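Local coordinates for protein tyrosine recombinase XerH (Helicobacter pylori, PDB 5JK0) that cuts and rejoins DNA as a site-specific tyrosine recombinase that takes part in chromosome segregation and may contribute to chromosome decatenation, at residues F23-C28 / E44-L49; L31-V36 / A68-I73; L16-G21 / N50-S55. One frame throughout, in Å; residues are numbered along the deposited sequence.

Interaction 1. Residues F23-C28 / E44-L49; sequences FLRYKC and ECLNEL. With nucleotides of chain G.
The Arg25 guanidinium receives the backbone carbonyl of Leu46 at its edge, close to the guanidinium plane. The other flat group nearby, the Phe23 ring, has Lys27 CG of its own helix over one face, offset toward the rim; Tyr139 meets this ring edge-to-face. The contact packs helix 12-30 against helix 39-48 and Leu49 in the helical SAM-like core-binding domain.

Arg25 NE donates to Leu46 O at 3.0 Å, with an N-H...O angle of 161°. NE sits 22° out of the carbonyl plane. Arg25 CG lies opposite its own backbone N (chi1 -172°), which sends the extended chain out to Leu46 O, crossing the Leu46 side chain at about a right angle. The aliphatic part of Arg25 runs past Leu49 in the opposite direction, with Arg25 CG 3.7 Å from Leu49 CB. Arg25 NH1 also has a weak hydrogen bond to Asn50 OD1, a second and looser tie.

Three residues on from Arg25, Cys28 CB packs on Leu46 CD2 at 4.0 Å. Leu49 also reaches Leu58 and Val61 of helix 55-68. Lys27 serves the DNA instead: its NZ donates to phosphate oxygen OP2 of DT19 of chain G at 2.7 Å.

Interaction 2. Residues L31-V36 / A68-I73; sequences LSNSQV and AGLLGI. With nucleotides of chain G.
Leu70 packs against Ser32 O and the Asn33 side chain, where the loop after helix 12-30 meets the loop after helix 55-68 in the SAM-like core-binding domain. The first loop forms a type I beta turn from Asn33 to Val36. The second opens with a Schellman motif at Gly69.

Methyl groups pack on polar atoms. Leu70 CD1 lies 3.4 Å from Asn33 OD1, while Leu70 CD2 faces Ser32 O. Leu31 CD1 rests against the Gly72 carbonyl. The apolar pairs are looser: Leu31 CB to Leu70 CD2 at 4.4 Å and Val36 CG2 to Leu70 CB at 4.3 Å.

Gly69 has positive phi, and its lack of a side chain lets Gln35 O and Val36 CA approach. The CA atoms of Val36 and Gly69 are 3.9 Å apart. Gly69 CA makes a C-H...O contact of 3.3 Å with Gln35 O.

No direct hydrogen bond joins the loops; two waters do this. One donates to Ser32 O and Gly69 O and accepts from Gln35 N. The other donates to Ser32 O and accepts from Gly72 N.

Within the first loop, Ser32 OG accepts from Ser34 N in an ST turn. Asn33 ND2 bonds mainly to Cys28 O.

The DNA lies alongside. Gln35 OE1 bonds to Asn216, near Arg214, a predicted active-site residue. Ser32 N donates to OP2 of DT20 of chain G at 3.0 Å.

Interaction 3. Residues L16-G21 / N50-S55; sequences LLLWIG and NQACSS
Leu17 reaches from helix 12-30 to the backbone of Cys53, Ser54 and Ser55, and has by far the most surface buried here. This is a helix-to-loop contact in the helical SAM-like core-binding domain. The loop joins helix 39-48 to helix 55-68.

Leu17 leaves its helix toward the loop and meets it with both methyl groups. CD1 does most of the touching. Leu17 CD1 lies 3.8 Å from Cys53 O and equally near Ser55 N, with Ser54 CA just beyond. Leu17 CD2 sits beside Ser55, 4.3 Å from Ser55 CB. The first torsion of Leu17 (chi1 -93°) is away from the usual staggered values. Its two methyls lie against the very start of helix 55-68. Ser54 holds the N-cap position of that helix, and its OG caps a backbone N in the first turn. Leu17 also packs on Leu58 of the same helix and on His84 of helix 74-93, so it sits where three helices approach.

Leu18, the next residue of helix 12-30, forms the second part of the contact with Ala52. It leaves the helix to one side of the loop, but its end comes nearer. Leu18 also touches Glu8.

No hydrogen bond crosses between the segments; the contact is van der Waals packing near the surface. It lies about 10 Å from the DNA at the nearest atoms. The Leu18-Ala52 pair meets methyl to methyl, with CD1 of Leu18 3.8 Å from CB of Ala52.

Overall arrangement
All three contacts lie in the SAM-like core-binding domain. Helix 12-30 carries one segment of interactions 1 and 3, and the loop after it one of interaction 2. Along the chain, interaction 1 is nested within interaction 3, while interaction 2 alternates with both. Centre to centre, interaction 1 is about 12 Å from interaction 2, touching it through Cys28 with Asn33 and Leu70, and about 10 Å from interaction 3, touching it through Arg25 with Asn50. Interactions 2 and 3 are about 21 Å apart and do not touch. Together they tie helix 12-30 to helix 39-48 and the loops at both ends of helix 55-68. Interactions 1 and 2 both reach DNA phosphates.

Interaction 1. Residues F23-C28 / E44-L49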
loop_
_atom_site.group_PDB
_atom_site.type_symbol
_atom_site.label_atom_id
_atom_site.label_comp_id
_atom_site.label_asym_id
_atom_site.label_seq_id
_atom_site.Cartn_x
_atom_site.Cartn_y
_atom_site.Cartn_z
ATOM N N PHE D 23 -26.771 -2.522 21.141
ATOM C CA PHE D 23 -25.886 -2.957 20.067
ATOM C C PHE D 23 -25.439 -4.403 20.254
ATOM O O PHE D 23 -25.458 -5.192 19.311
ATOM C CB PHE D 23 -24.665 -2.040 19.976
ATOM C CG PHE D 23 -23.634 -2.502 18.986
ATOM C CD1 PHE D 23 -23.876 -2.419 17.625
ATOM C CD2 PHE D 23 -22.419 -3.010 19.415
ATOM C CE1 PHE D 23 -22.928 -2.837 16.709
ATOM C CE2 PHE D 23 -21.466 -3.432 18.504
ATOM C CZ PHE D 23 -21.721 -3.344 17.150
ATOM N N LEU D 24 -25.043 -4.745 21.476
ATOM C CA LEU D 24 -24.555 -6.087 21.771
ATOM C C LEU D 24 -25.656 -7.135 21.631
ATOM O O LEU D 24 -25.384 -8.280 21.274
ATOM C CB LEU D 24 -23.951 -6.139 23.176
ATOM C CG LEU D 24 -22.622 -5.400 23.352
ATOM C CD1 LEU D 24 -22.154 -5.459 24.797
ATOM C CD2 LEU D 24 -21.567 -5.978 22.420
ATOM N N ARG D 25 -26.897 -6.745 21.909
ATOM C CA ARG D 25 -28.020 -7.659 21.737
ATOM C C ARG D 25 -28.279 -7.899 20.256
ATOM O O ARG D 25 -28.618 -9.008 19.847
ATOM C CB ARG D 25 -29.286 -7.121 22.407
ATOM C CG ARG D 25 -30.429 -8.132 22.429
ATOM C CD ARG D 25 -31.732 -7.514 22.901
ATOM N NE ARG D 25 -32.762 -8.527 23.119
ATOM C CZ ARG D 25 -33.549 -9.015 22.166
ATOM N NH1 ARG D 25 -34.459 -9.934 22.460
ATOM N NH2 ARG D 25 -33.428 -8.586 20.917
ATOM N N TYR D 26 -28.118 -6.847 19.459
ATOM C CA TYR D 26 -28.287 -6.948 18.015
ATOM C C TYR D 26 -27.247 -7.879 17.405
ATOM O O TYR D 26 -27.558 -8.671 16.515
ATOM C CB TYR D 26 -28.198 -5.568 17.362
ATOM C CG TYR D 26 -27.927 -5.626 15.876
ATOM C CD1 TYR D 26 -28.908 -6.049 14.988
ATOM C CD2 TYR D 26 -26.691 -5.259 15.361
ATOM C CE1 TYR D 26 -28.665 -6.108 13.629
ATOM C CE2 TYR D 26 -26.439 -5.312 14.003
ATOM C CZ TYR D 26 -27.430 -5.736 13.143
ATOM O OH TYR D 26 -27.185 -5.792 11.790
ATOM N N LYS D 27 -26.013 -7.776 17.886
ATOM C CA LYS D 27 -24.933 -8.618 17.389
ATOM C C LYS D 27 -25.179 -10.080 17.742
ATOM O O LYS D 27 -24.847 -10.973 16.968
ATOM C CB LYS D 27 -23.586 -8.158 17.949
ATOM C CG LYS D 27 -23.233 -6.717 17.610
ATOM C CD LYS D 27 -23.269 -6.464 16.111
ATOM C CE LYS D 27 -22.167 -7.222 15.388
ATOM N NZ LYS D 27 -22.163 -6.931 13.926
ATOM N N CYS D 28 -25.774 -10.320 18.906
ATOM C CA CYS D 28 -26.078 -11.680 19.339
ATOM C C CYS D 28 -27.083 -12.358 18.411
ATOM O O CYS D 28 -27.056 -13.577 18.241
ATOM C CB CYS D 28 -26.611 -11.683 20.773
ATOM S SG CYS D 28 -25.345 -11.451 22.041
ATOM N N GLU D 44 -32.043 -16.681 27.375
ATOM C CA GLU D 44 -31.941 -15.992 28.657
ATOM C C GLU D 44 -31.088 -14.735 28.533
ATOM O O GLU D 44 -31.388 -13.710 29.145
ATOM C CB GLU D 44 -31.355 -16.919 29.723
ATOM C CG GLU D 44 -32.246 -18.091 30.085
ATOM C CD GLU D 44 -31.629 -18.983 31.145
ATOM O OE1 GLU D 44 -30.497 -18.688 31.584
ATOM O OE2 GLU D 44 -32.277 -19.977 31.538
ATOM N N CYS D 45 -30.027 -14.824 27.736
ATOM C CA CYS D 45 -29.152 -13.683 27.494
ATOM C C CYS D 45 -29.894 -12.569 26.767
ATOM O O CYS D 45 -29.754 -11.394 27.105
ATOM C CB CYS D 45 -27.923 -14.105 26.684
ATOM S SG CYS D 45 -26.798 -15.222 27.551
ATOM N N LEU D 46 -30.683 -12.947 25.765
ATOM C CA LEU D 46 -31.463 -11.982 24.999
ATOM C C LEU D 46 -32.502 -11.301 25.884
ATOM O O LEU D 46 -32.810 -10.123 25.701
ATOM C CB LEU D 46 -32.145 -12.662 23.811
ATOM C CG LEU D 46 -31.231 -13.298 22.762
ATOM C CD1 LEU D 46 -32.053 -13.937 21.655
ATOM C CD2 LEU D 46 -30.264 -12.273 22.192
ATOM N N ASN D 47 -33.038 -12.051 26.841
ATOM C CA ASN D 47 -34.027 -11.518 27.770
ATOM C C ASN D 47 -33.431 -10.458 28.690
ATOM O O ASN D 47 -34.066 -9.442 28.970
ATOM C CB ASN D 47 -34.641 -12.646 28.601
ATOM N N GLU D 48 -32.209 -10.698 29.155
ATOM C CA GLU D 48 -31.532 -9.752 30.034
ATOM C C GLU D 48 -31.137 -8.485 29.284
ATOM O O GLU D 48 -31.157 -7.390 29.846
ATOM C CB GLU D 48 -30.292 -10.389 30.665
ATOM C CG GLU D 48 -30.580 -11.622 31.500
ATOM C CD GLU D 48 -29.368 -12.086 32.286
ATOM O OE1 GLU D 48 -28.658 -11.223 32.845
ATOM O OE2 GLU D 48 -29.125 -13.310 32.340
ATOM N N LEU D 49 -30.787 -8.640 28.012
ATOM C CA LEU D 49 -30.331 -7.518 27.198
ATOM C C LEU D 49 -31.486 -6.641 26.718
ATOM O O LEU D 49 -31.263 -5.580 26.136
ATOM C CB LEU D 49 -29.529 -8.027 25.998
ATOM C CG LEU D 49 -28.183 -8.681 26.315
ATOM C CD1 LEU D 49 -27.553 -9.260 25.057
ATOM C CD2 LEU D 49 -27.243 -7.682 26.974
ATOM P P DT G 19 -20.014 -7.932 11.114
ATOM O OP1 DT G 19 -20.941 -7.155 10.264
ATOM O OP2 DT G 19 -19.994 -7.715 12.579
ATOM O "O5'" DT G 19 -20.261 -9.494 10.868
ATOM C "C5'" DT G 19 -20.271 -10.007 9.536
ATOM C "C4'" DT G 19 -19.488 -11.309 9.440
ATOM O "O4'" DT G 19 -18.065 -11.029 9.463
ATOM C "C3'" DT G 19 -19.748 -12.318 10.564
ATOM O "O3'" DT G 19 -20.004 -13.602 10.013
ATOM C "C2'" DT G 19 -18.447 -12.301 11.369
ATOM C "C1'" DT G 19 -17.428 -11.965 10.295
ATOM N N1 DT G 19 -16.177 -11.356 10.824
ATOM C C2 DT G 19 -14.969 -11.962 10.564
ATOM O O2 DT G 19 -14.863 -12.987 9.913
ATOM N N3 DT G 19 -13.881 -11.322 11.093
ATOM C C4 DT G 19 -13.878 -10.161 11.844
ATOM O O4 DT G 19 -12.845 -9.661 12.276
ATOM C C5 DT G 19 -15.177 -9.576 12.081
ATOM C C7 DT G 19 -15.300 -8.314 12.882
ATOM C C6 DT G 19 -16.251 -10.194 11.565
#

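Interaction 2. Residues L31-V36 / A68-I73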
loop_
_atom_site.group_PDB
_atom_site.type_symbol
_atom_site.label_atom_id
_atom_site.label_comp_id
_atom_site.label_asym_id
_atom_site.label_seq_id
_atom_site.Cartn_x
_atom_site.Cartn_y
_atom_site.Cartn_z
ATOM N N LEU D 31 -24.978 -12.139 14.470
ATOM C CA LEU D 31 -23.797 -12.984 14.314
ATOM C C LEU D 31 -24.191 -14.457 14.345
ATOM O O LEU D 31 -25.299 -14.802 14.759
ATOM C CB LEU D 31 -22.760 -12.687 15.399
ATOM C CG LEU D 31 -22.103 -11.305 15.349
ATOM C CD1 LEU D 31 -21.141 -11.119 16.516
ATOM C CD2 LEU D 31 -21.389 -11.094 14.022
ATOM N N SER D 32 -23.278 -15.319 13.911
ATOM C CA SER D 32 -23.561 -16.743 13.767
ATOM C C SER D 32 -23.887 -17.425 15.095
ATOM O O SER D 32 -23.166 -17.274 16.082
ATOM C CB SER D 32 -22.378 -17.451 13.104
ATOM O OG SER D 32 -22.621 -18.841 12.975
ATOM N N ASN D 33 -24.984 -18.176 15.103
ATOM C CA ASN D 33 -25.376 -18.975 16.258
ATOM C C ASN D 33 -25.221 -20.462 15.966
ATOM O O ASN D 33 -25.823 -21.303 16.633
ATOM C CB ASN D 33 -26.821 -18.669 16.661
ATOM C CG ASN D 33 -26.964 -17.332 17.362
ATOM O OD1 ASN D 33 -27.211 -17.274 18.566
ATOM N ND2 ASN D 33 -26.806 -16.248 16.610
ATOM N N SER D 34 -24.407 -20.777 14.962
ATOM C CA SER D 34 -24.248 -22.148 14.489
ATOM C C SER D 34 -23.563 -23.054 15.508
ATOM O O SER D 34 -23.852 -24.248 15.580
ATOM C CB SER D 34 -23.458 -22.164 13.179
ATOM O OG SER D 34 -24.120 -21.412 12.176
ATOM N N GLN D 35 -22.654 -22.485 16.292
ATOM C CA GLN D 35 -21.877 -23.269 17.245
ATOM C C GLN D 35 -22.517 -23.283 18.630
ATOM O O GLN D 35 -21.879 -23.663 19.612
ATOM C CB GLN D 35 -20.448 -22.730 17.333
ATOM C CG GLN D 35 -19.773 -22.541 15.983
ATOM C CD GLN D 35 -19.684 -23.828 15.182
ATOM O OE1 GLN D 35 -19.549 -24.915 15.742
ATOM N NE2 GLN D 35 -19.765 -23.707 13.862
ATOM N N VAL D 36 -23.780 -22.871 18.705
ATOM C CA VAL D 36 -24.498 -22.834 19.974
ATOM C C VAL D 36 -25.085 -24.198 20.322
ATOM O O VAL D 36 -25.817 -24.792 19.530
ATOM C CB VAL D 36 -25.631 -21.791 19.948
ATOM C CG1 VAL D 36 -26.447 -21.861 21.231
ATOM C CG2 VAL D 36 -25.063 -20.395 19.748
ATOM N N ALA D 68 -21.658 -20.346 25.755
ATOM C CA ALA D 68 -22.766 -21.177 25.299
ATOM C C ALA D 68 -22.583 -21.593 23.843
ATOM O O ALA D 68 -23.189 -22.563 23.387
ATOM C CB ALA D 68 -24.087 -20.447 25.480
ATOM N N GLY D 69 -21.753 -20.853 23.114
ATOM C CA GLY D 69 -21.473 -21.176 21.727
ATOM C C GLY D 69 -21.482 -19.984 20.788
ATOM O O GLY D 69 -21.033 -20.084 19.647
ATOM N N LEU D 70 -21.998 -18.856 21.263
ATOM C CA LEU D 70 -22.039 -17.640 20.456
ATOM C C LEU D 70 -20.682 -16.943 20.504
ATOM O O LEU D 70 -20.505 -15.948 21.207
ATOM C CB LEU D 70 -23.148 -16.705 20.946
ATOM C CG LEU D 70 -23.998 -16.017 19.875
ATOM C CD1 LEU D 70 -25.182 -15.303 20.510
ATOM C CD2 LEU D 70 -23.164 -15.043 19.052
ATOM N N LEU D 71 -19.731 -17.474 19.740
ATOM C CA LEU D 71 -18.333 -17.056 19.817
ATOM C C LEU D 71 -18.083 -15.627 19.343
ATOM O O LEU D 71 -17.208 -14.940 19.868
ATOM C CB LEU D 71 -17.462 -18.014 19.003
ATOM C CG LEU D 71 -17.585 -19.499 19.345
ATOM C CD1 LEU D 71 -16.713 -20.333 18.420
ATOM C CD2 LEU D 71 -17.218 -19.743 20.800
ATOM N N GLY D 72 -18.850 -15.187 18.352
ATOM C CA GLY D 72 -18.619 -13.900 17.716
ATOM C C GLY D 72 -18.738 -12.682 18.614
ATOM O O GLY D 72 -18.214 -11.615 18.292
ATOM N N ILE D 73 -19.417 -12.835 19.746
ATOM C CA ILE D 73 -19.689 -11.706 20.630
ATOM C C ILE D 73 -18.428 -11.207 21.346
ATOM O O ILE D 73 -18.374 -10.059 21.787
ATOM C CB ILE D 73 -20.768 -12.071 21.680
ATOM C CG1 ILE D 73 -21.318 -10.814 22.358
ATOM C CG2 ILE D 73 -20.222 -13.053 22.705
ATOM C CD1 ILE D 73 -21.937 -9.823 21.396
ATOM P P DT G 20 -20.609 -14.772 10.933
ATOM O OP1 DT G 20 -21.493 -15.592 10.075
ATOM O OP2 DT G 20 -21.145 -14.153 12.165
ATOM O "O5'" DT G 20 -19.330 -15.643 11.339
ATOM C "C5'" DT G 20 -18.586 -16.318 10.332
ATOM C "C4'" DT G 20 -17.288 -16.872 10.893
ATOM O "O4'" DT G 20 -16.420 -15.785 11.280
ATOM C "C3'" DT G 20 -17.439 -17.761 12.136
ATOM O "O3'" DT G 20 -17.011 -19.088 11.837
ATOM C "C2'" DT G 20 -16.544 -17.095 13.197
ATOM C "C1'" DT G 20 -15.635 -16.209 12.360
ATOM N N1 DT G 20 -15.136 -15.006 13.088
ATOM C C2 DT G 20 -13.784 -14.856 13.289
ATOM O O2 DT G 20 -12.957 -15.662 12.900
ATOM N N3 DT G 20 -13.428 -13.718 13.965
ATOM C C4 DT G 20 -14.274 -12.738 14.453
ATOM O O4 DT G 20 -13.858 -11.750 15.050
ATOM C C5 DT G 20 -15.680 -12.957 14.209
ATOM C C7 DT G 20 -16.693 -11.961 14.691
ATOM C C6 DT G 20 -16.039 -14.068 13.546
ATOM P P DT G 21 -17.044 -20.234 12.965
ATOM O OP1 DT G 21 -17.360 -21.508 12.282
ATOM O OP2 DT G 21 -17.900 -19.778 14.082
ATOM O "O5'" DT G 21 -15.532 -20.298 13.483
ATOM C "C5'" DT G 21 -14.484 -20.580 12.561
ATOM C "C4'" DT G 21 -13.123 -20.298 13.171
ATOM O "O4'" DT G 21 -13.041 -18.920 13.564
ATOM C "C3'" DT G 21 -12.808 -21.076 14.441
ATOM O "O3'" DT G 21 -12.106 -22.272 14.120
ATOM C "C2'" DT G 21 -11.927 -20.115 15.259
ATOM C "C1'" DT G 21 -11.983 -18.798 14.478
ATOM N N1 DT G 21 -12.217 -17.609 15.343
ATOM C C2 DT G 21 -11.140 -16.877 15.777
ATOM O O2 DT G 21 -9.989 -17.144 15.480
ATOM N N3 DT G 21 -11.455 -15.809 16.573
ATOM C C4 DT G 21 -12.716 -15.410 16.973
ATOM O O4 DT G 21 -12.898 -14.432 17.692
ATOM C C5 DT G 21 -13.805 -16.225 16.486
ATOM C C7 DT G 21 -15.219 -15.891 16.854
ATOM C C6 DT G 21 -13.506 -17.275 15.705
HETATM O O HOH W 1 -22.178 -19.528 17.187
HETATM O O HOH W 2 -20.442 -16.374 16.194
#

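Interaction 3. Residues L16-G21 / N50-S55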
loop_
_atom_site.group_PDB
_atom_site.type_symbol
_atom_site.label_atom_id
_atom_site.label_comp_id
_atom_site.label_asym_id
_atom_site.label_seq_id
_atom_site.Cartn_x
_atom_site.Cartn_y
_atom_site.Cartn_z
ATOM N N LEU D 16 -24.845 5.973 27.486
ATOM C CA LEU D 16 -23.895 5.216 26.682
ATOM C C LEU D 16 -24.081 3.720 26.909
ATOM O O LEU D 16 -24.046 2.932 25.964
ATOM C CB LEU D 16 -22.457 5.628 27.007
ATOM C CG LEU D 16 -21.351 4.879 26.258
ATOM C CD1 LEU D 16 -21.483 5.075 24.754
ATOM C CD2 LEU D 16 -19.976 5.321 26.740
ATOM N N LEU D 17 -24.283 3.337 28.168
ATOM C CA LEU D 17 -24.552 1.948 28.523
ATOM C C LEU D 17 -25.809 1.438 27.835
ATOM O O LEU D 17 -25.898 0.268 27.466
ATOM C CB LEU D 17 -24.701 1.793 30.038
ATOM C CG LEU D 17 -23.453 1.413 30.832
ATOM C CD1 LEU D 17 -23.791 1.261 32.309
ATOM C CD2 LEU D 17 -22.838 0.135 30.284
ATOM N N LEU D 18 -26.782 2.328 27.679
ATOM C CA LEU D 18 -28.059 1.982 27.073
ATOM C C LEU D 18 -27.879 1.573 25.614
ATOM O O LEU D 18 -28.457 0.585 25.163
ATOM C CB LEU D 18 -29.029 3.160 27.180
ATOM C CG LEU D 18 -30.519 2.831 27.224
ATOM C CD1 LEU D 18 -30.827 1.951 28.424
ATOM C CD2 LEU D 18 -31.342 4.108 27.270
ATOM N N TRP D 19 -27.066 2.332 24.884
ATOM C CA TRP D 19 -26.823 2.054 23.471
ATOM C C TRP D 19 -25.908 0.850 23.262
ATOM O O TRP D 19 -26.073 0.101 22.300
ATOM C CB TRP D 19 -26.229 3.282 22.778
ATOM C CG TRP D 19 -27.242 4.339 22.473
ATOM C CD1 TRP D 19 -27.358 5.564 23.064
ATOM C CD2 TRP D 19 -28.296 4.258 21.506
ATOM N NE1 TRP D 19 -28.415 6.254 22.518
ATOM C CE2 TRP D 19 -29.007 5.473 21.561
ATOM C CE3 TRP D 19 -28.704 3.278 20.596
ATOM C CZ2 TRP D 19 -30.103 5.733 20.742
ATOM C CZ3 TRP D 19 -29.794 3.538 19.783
ATOM C CH2 TRP D 19 -30.479 4.756 19.862
ATOM N N ILE D 20 -24.944 0.671 24.160
ATOM C CA ILE D 20 -24.034 -0.469 24.081
ATOM C C ILE D 20 -24.800 -1.776 24.264
ATOM O O ILE D 20 -24.575 -2.746 23.539
ATOM C CB ILE D 20 -22.911 -0.376 25.136
ATOM C CG1 ILE D 20 -21.985 0.802 24.825
ATOM C CG2 ILE D 20 -22.105 -1.666 25.179
ATOM C CD1 ILE D 20 -20.843 0.952 25.806
ATOM N N GLY D 21 -25.713 -1.791 25.230
ATOM C CA GLY D 21 -26.538 -2.957 25.485
ATOM C C GLY D 21 -27.414 -3.313 24.298
ATOM O O GLY D 21 -27.582 -4.486 23.971
ATOM N N ASN D 50 -32.716 -7.084 26.963
ATOM C CA ASN D 50 -33.891 -6.303 26.591
ATOM C C ASN D 50 -34.163 -5.172 27.577
ATOM O O ASN D 50 -34.983 -4.292 27.316
ATOM C CB ASN D 50 -35.124 -7.201 26.482
ATOM C CG ASN D 50 -35.300 -7.780 25.092
ATOM O OD1 ASN D 50 -35.330 -8.996 24.911
ATOM N ND2 ASN D 50 -35.421 -6.905 24.100
ATOM N N GLN D 51 -33.470 -5.206 28.709
ATOM C CA GLN D 51 -33.592 -4.158 29.714
ATOM C C GLN D 51 -32.254 -3.459 29.925
ATOM O O GLN D 51 -31.216 -3.931 29.457
ATOM C CB GLN D 51 -34.104 -4.736 31.036
ATOM N N ALA D 52 -32.282 -2.331 30.627
ATOM C CA ALA D 52 -31.064 -1.584 30.919
ATOM C C ALA D 52 -30.179 -2.353 31.893
ATOM O O ALA D 52 -30.634 -2.780 32.953
ATOM C CB ALA D 52 -31.405 -0.211 31.480
ATOM N N CYS D 53 -28.914 -2.531 31.526
ATOM C CA CYS D 53 -27.977 -3.267 32.364
ATOM C C CYS D 53 -26.783 -2.406 32.756
ATOM O O CYS D 53 -26.424 -1.465 32.049
ATOM C CB CYS D 53 -27.491 -4.527 31.645
ATOM S SG CYS D 53 -28.804 -5.606 31.037
ATOM N N SER D 54 -26.171 -2.734 33.889
ATOM C CA SER D 54 -24.941 -2.073 34.301
ATOM C C SER D 54 -23.771 -2.676 33.534
ATOM O O SER D 54 -23.939 -3.660 32.813
ATOM C CB SER D 54 -24.723 -2.207 35.809
ATOM O OG SER D 54 -24.488 -3.555 36.176
ATOM N N SER D 55 -22.591 -2.085 33.689
ATOM C CA SER D 55 -21.401 -2.574 33.006
ATOM C C SER D 55 -21.057 -3.988 33.458
ATOM O O SER D 55 -20.665 -4.831 32.653
ATOM C CB SER D 55 -20.215 -1.641 33.254
ATOM O OG SER D 55 -19.050 -2.119 32.604
#